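Periplasmic binding protein (Veillonella parvula, PDB 4LJS) probably captures a ligand, such as a metal chelate, in the periplasm and delivers it to a membrane transporter for uptake. Local coordinates at residues G272-V276 with N277-N281; R208-G211 with H212-A216. One frame throughout, in Å; residues are numbered along the deposited sequence.

Contact 1: G272-V276 with N277-N281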
loop_
_atom_site.group_PDB
_atom_site.type_symbol
_atom_site.label_atom_id
_atom_site.label_comp_id
_atom_site.label_asym_id
_atom_site.label_seq_id
_atom_site.Cartn_x
_atom_site.Cartn_y
_atom_site.Cartn_z
ATOM N N GLY A 272 -3.668 -12.094 -30.261
ATOM C CA GLY A 272 -2.251 -12.353 -30.092
ATOM C C GLY A 272 -1.949 -13.027 -28.769
ATOM O O GLY A 272 -1.012 -13.817 -28.660
ATOM N N LEU A 273 -2.765 -12.732 -27.763
ATOM C CA LEU A 273 -2.506 -13.210 -26.412
ATOM C C LEU A 273 -2.952 -14.652 -26.161
ATOM O O LEU A 273 -2.505 -15.281 -25.203
ATOM C CB LEU A 273 -3.145 -12.270 -25.387
ATOM C CG LEU A 273 -2.444 -10.921 -25.246
ATOM C CD1 LEU A 273 -3.007 -10.121 -24.070
ATOM C CD2 LEU A 273 -0.947 -11.145 -25.090
ATOM N N GLN A 274 -3.817 -15.173 -27.024
ATOM C CA GLN A 274 -4.411 -16.493 -26.811
ATOM C C GLN A 274 -3.397 -17.624 -26.642
ATOM O O GLN A 274 -3.664 -18.594 -25.931
ATOM C CB GLN A 274 -5.400 -16.843 -27.931
ATOM C CG GLN A 274 -6.597 -15.907 -28.035
ATOM C CD GLN A 274 -7.440 -15.848 -26.764
ATOM O OE1 GLN A 274 -8.125 -14.859 -26.517
ATOM N NE2 GLN A 274 -7.406 -16.911 -25.967
ATOM N N GLY A 275 -2.243 -17.497 -27.292
ATOM C CA GLY A 275 -1.203 -18.508 -27.208
ATOM C C GLY A 275 -0.415 -18.495 -25.906
ATOM O O GLY A 275 0.225 -19.481 -25.552
ATOM N N VAL A 276 -0.466 -17.378 -25.187
ATOM C CA VAL A 276 0.308 -17.226 -23.961
ATOM C C VAL A 276 -0.144 -18.212 -22.876
ATOM O O VAL A 276 -1.340 -18.409 -22.662
ATOM C CB VAL A 276 0.236 -15.770 -23.450
ATOM C CG1 VAL A 276 0.930 -15.628 -22.114
ATOM C CG2 VAL A 276 0.852 -14.824 -24.477
ATOM N N ASN A 277 0.824 -18.832 -22.205
ATOM C CA ASN A 277 0.554 -19.842 -21.183
ATOM C C ASN A 277 -0.443 -19.408 -20.120
ATOM O O ASN A 277 -1.350 -20.163 -19.773
ATOM C CB ASN A 277 1.852 -20.283 -20.507
ATOM C CG ASN A 277 2.725 -21.124 -21.412
ATOM O OD1 ASN A 277 2.261 -21.668 -22.421
ATOM N ND2 ASN A 277 3.996 -21.246 -21.052
ATOM N N ALA A 278 -0.264 -18.194 -19.607
ATOM C CA ALA A 278 -1.145 -17.653 -18.573
ATOM C C ALA A 278 -2.604 -17.639 -19.027
ATOM O O ALA A 278 -3.512 -17.907 -18.236
ATOM C CB ALA A 278 -0.699 -16.252 -18.170
ATOM N N LEU A 279 -2.821 -17.327 -20.302
ATOM C CA LEU A 279 -4.162 -17.356 -20.881
ATOM C C LEU A 279 -4.687 -18.780 -21.087
ATOM O O LEU A 279 -5.817 -19.084 -20.713
ATOM C CB LEU A 279 -4.212 -16.572 -22.198
ATOM C CG LEU A 279 -4.476 -15.069 -22.057
ATOM C CD1 LEU A 279 -4.975 -14.495 -23.364
ATOM C CD2 LEU A 279 -5.488 -14.820 -20.971
ATOM N N ARG A 280 -3.864 -19.646 -21.675
ATOM C CA ARG A 280 -4.239 -21.042 -21.903
ATOM C C ARG A 280 -4.666 -21.732 -20.615
ATOM O O ARG A 280 -5.604 -22.528 -20.605
ATOM C CB ARG A 280 -3.070 -21.821 -22.507
ATOM C CG ARG A 280 -2.733 -21.486 -23.949
ATOM C CD ARG A 280 -1.455 -22.190 -24.388
ATOM N NE ARG A 280 -1.491 -23.621 -24.094
ATOM C CZ ARG A 280 -0.816 -24.205 -23.108
ATOM N NH1 ARG A 280 -0.036 -23.483 -22.316
ATOM N NH2 ARG A 280 -0.916 -25.516 -22.918
ATOM N N ASN A 281 -3.969 -21.411 -19.530
ATOM C CA ASN A 281 -4.171 -22.081 -18.255
ATOM C C ASN A 281 -4.966 -21.250 -17.262
ATOM O O ASN A 281 -5.035 -21.585 -16.081
ATOM C CB ASN A 281 -2.819 -22.494 -17.668
ATOM C CG ASN A 281 -2.058 -23.424 -18.589
ATOM O OD1 ASN A 281 -2.645 -24.303 -19.216
ATOM N ND2 ASN A 281 -0.754 -23.223 -18.693
#
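L279 folds back over the turn that leads into its own helix, and its side chain can be followed from the root outward. CB lies 3.4 Å from the carbonyl oxygen V276 O, beside the backbone bonds that this oxygen receives. One carbon further, CG leans toward the carbonyl of L273, and at the tip the branch CD1 settles against it, 3.2 Å from L273 O. That same methyl also reaches the side chain of L273, with CB of L273 3.5 Å from CD1 of L279, so a single branch covers both the peptide oxygen and the first carbon of the earlier leucine. The turn itself is closed by V276 N, which donates to L273 O. V276 is the N-cap residue of the short helix 277-280: R280 N donates to V276 O over 3.0 Å, nearly straight at 169°, the i to i+4 bond of a helical first turn, while L279 N adds a weak bond to the same oxygen. With CG1 anti to the backbone N (chi1 175°), V276 sends that methyl toward the start of the helix, 4.3 Å from A278 CB, and its side chain also packs on N244 and P245. N244 OD1 accepts a hydrogen bond from N277 N, joining the helix start to the loop after helix 237-243, whose M237 and V240 pack against L273. On another side of the turn, the aliphatic part of R280 runs along the backbone: CG lies close to Q274 O, and CD comes within 3.4 Å of G275 O.

Contact 2: R208-G211 with H212-A216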
loop_
_atom_site.group_PDB
_atom_site.type_symbol
_atom_site.label_atom_id
_atom_site.label_comp_id
_atom_site.label_asym_id
_atom_site.label_seq_id
_atom_site.Cartn_x
_atom_site.Cartn_y
_atom_site.Cartn_z
ATOM N N ARG A 208 0.363 -1.029 -19.144
ATOM C CA ARG A 208 1.310 -0.339 -18.285
ATOM C C ARG A 208 2.115 -1.392 -17.523
ATOM O O ARG A 208 1.540 -2.241 -16.852
ATOM C CB ARG A 208 0.537 0.572 -17.328
ATOM C CG ARG A 208 1.368 1.385 -16.353
ATOM C CD ARG A 208 0.458 2.285 -15.513
ATOM N NE ARG A 208 -0.043 3.439 -16.267
ATOM C CZ ARG A 208 -0.951 4.302 -15.807
ATOM N NH1 ARG A 208 -1.480 4.134 -14.604
ATOM N NH2 ARG A 208 -1.339 5.333 -16.549
ATOM N N LEU A 209 3.438 -1.347 -17.647
ATOM C CA LEU A 209 4.303 -2.376 -17.066
ATOM C C LEU A 209 4.799 -2.044 -15.656
ATOM O O LEU A 209 5.219 -0.925 -15.386
ATOM C CB LEU A 209 5.507 -2.627 -17.979
ATOM C CG LEU A 209 6.631 -3.496 -17.407
ATOM C CD1 LEU A 209 6.178 -4.936 -17.195
ATOM C CD2 LEU A 209 7.852 -3.446 -18.302
ATOM N N TYR A 210 4.750 -3.030 -14.765
ATOM C CA TYR A 210 5.334 -2.900 -13.431
ATOM C C TYR A 210 6.502 -3.864 -13.293
ATOM O O TYR A 210 6.305 -5.069 -13.165
ATOM C CB TYR A 210 4.298 -3.200 -12.348
ATOM C CG TYR A 210 3.247 -2.128 -12.159
ATOM C CD1 TYR A 210 2.391 -1.772 -13.195
ATOM C CD2 TYR A 210 3.102 -1.483 -10.941
ATOM C CE1 TYR A 210 1.421 -0.795 -13.025
ATOM C CE2 TYR A 210 2.134 -0.509 -10.758
ATOM C CZ TYR A 210 1.295 -0.170 -11.802
ATOM O OH TYR A 210 0.334 0.799 -11.622
ATOM N N GLY A 211 7.718 -3.326 -13.315
ATOM C CA GLY A 211 8.913 -4.148 -13.322
ATOM C C GLY A 211 9.644 -4.240 -11.997
ATOM O O GLY A 211 9.067 -4.050 -10.924
ATOM N N HIS A 212 10.937 -4.520 -12.082
ATOM C CA HIS A 212 11.743 -4.836 -10.910
ATOM C C HIS A 212 11.863 -3.706 -9.898
ATOM O O HIS A 212 12.044 -3.962 -8.708
ATOM C CB HIS A 212 13.129 -5.322 -11.340
ATOM C CG HIS A 212 13.113 -6.673 -11.985
ATOM N ND1 HIS A 212 13.385 -6.865 -13.322
ATOM C CD2 HIS A 212 12.837 -7.899 -11.477
ATOM C CE1 HIS A 212 13.287 -8.151 -13.609
ATOM N NE2 HIS A 212 12.955 -8.800 -12.507
ATOM N N LYS A 213 11.771 -2.462 -10.364
ATOM C CA LYS A 213 11.877 -1.324 -9.462
ATOM C C LYS A 213 10.550 -0.940 -8.796
ATOM O O LYS A 213 10.499 0.024 -8.034
ATOM C CB LYS A 213 12.499 -0.121 -10.173
ATOM C CG LYS A 213 13.935 -0.362 -10.619
ATOM C CD LYS A 213 14.544 0.861 -11.275
ATOM C CE LYS A 213 14.884 1.943 -10.257
ATOM N NZ LYS A 213 15.566 3.099 -10.908
ATOM N N THR A 214 9.487 -1.690 -9.076
ATOM C CA THR A 214 8.196 -1.429 -8.436
ATOM C C THR A 214 7.954 -2.423 -7.301
ATOM O O THR A 214 8.546 -3.503 -7.273
ATOM C CB THR A 214 7.021 -1.534 -9.422
ATOM O OG1 THR A 214 6.806 -2.913 -9.766
ATOM C CG2 THR A 214 7.290 -0.712 -10.680
ATOM N N LEU A 215 7.083 -2.056 -6.368
ATOM C CA LEU A 215 6.780 -2.937 -5.250
ATOM C C LEU A 215 6.159 -4.256 -5.721
ATOM O O LEU A 215 6.503 -5.323 -5.207
ATOM C CB LEU A 215 5.878 -2.246 -4.228
ATOM C CG LEU A 215 5.383 -3.179 -3.113
ATOM C CD1 LEU A 215 6.552 -3.732 -2.285
ATOM C CD2 LEU A 215 4.399 -2.456 -2.233
ATOM N N ALA A 216 5.253 -4.186 -6.697
ATOM C CA ALA A 216 4.679 -5.404 -7.263
ATOM C C ALA A 216 5.781 -6.309 -7.788
ATOM O O ALA A 216 5.750 -7.520 -7.573
ATOM C CB ALA A 216 3.677 -5.084 -8.366
#
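A type I beta turn from G211 to T214 carries the chain out of strand 206-209 and into helix 215-222, and T214 is the N-cap of that helix. The turn is closed by T214 N, which donates to G211 O at 3.0 Å; the bond is fairly straight at 160°, but the donor stands above the carbonyl plane. The hydroxyl of the same threonine approaches in the carbonyl plane, on a lone pair: T214 OG1 donates to G211 O at 2.8 Å. With chi1 at 72°, OG1 sits between the backbone N and the carbonyl carbon, where it meets G211 O and also caps the helix by accepting from G217 N. T214 CG2, beside its own backbone N, rests 3.7 Å from G211 N. An alanine here would remove the hydroxyl and is likely to leave G217 N without its cap and G211 O with one donor fewer. Next to these two bonds, Y210 CB packs 3.6 Å from T214 OG1, and the two side chains cross at about a right angle, the hydroxyl standing at the ring's edge. Y210 CB also touches A216 CB at 4.4 Å, and both residues pack on F199 of strand 196-203 and I251 of strand 247-252, while Y210 OH bonds to E201. H212 N, within the turn, donates to D229 OD2. Gripped by two donors from one residue, G211 O fixes T214 through both backbone and side chain, and the hydroxyl, donating to the turn and accepting from the helix, couples the two.

In the fold
Along the chain, contact 2 comes first: strand 206-209, the antiparallel partner of 196-203, leads through the short turn at 210-214 into helix 215-222. The chain then runs through strand 226-227, helix 237-243, strand 247-252 and helix 260-268 before contact 1, where the loop after that helix leads into helix 277-280, which precedes strand 284-288. The two are in series, neither nesting nor crossing, and each closes only a local turn. They do not touch; the centres of contacts 1 and 2 lie about 21 Å apart. What relates them is the mixed sheet: contact 2 leaves the antiparallel pair 196-203 and 206-209, while contact 1 precedes strand 284-288, which pairs in parallel with 247-252.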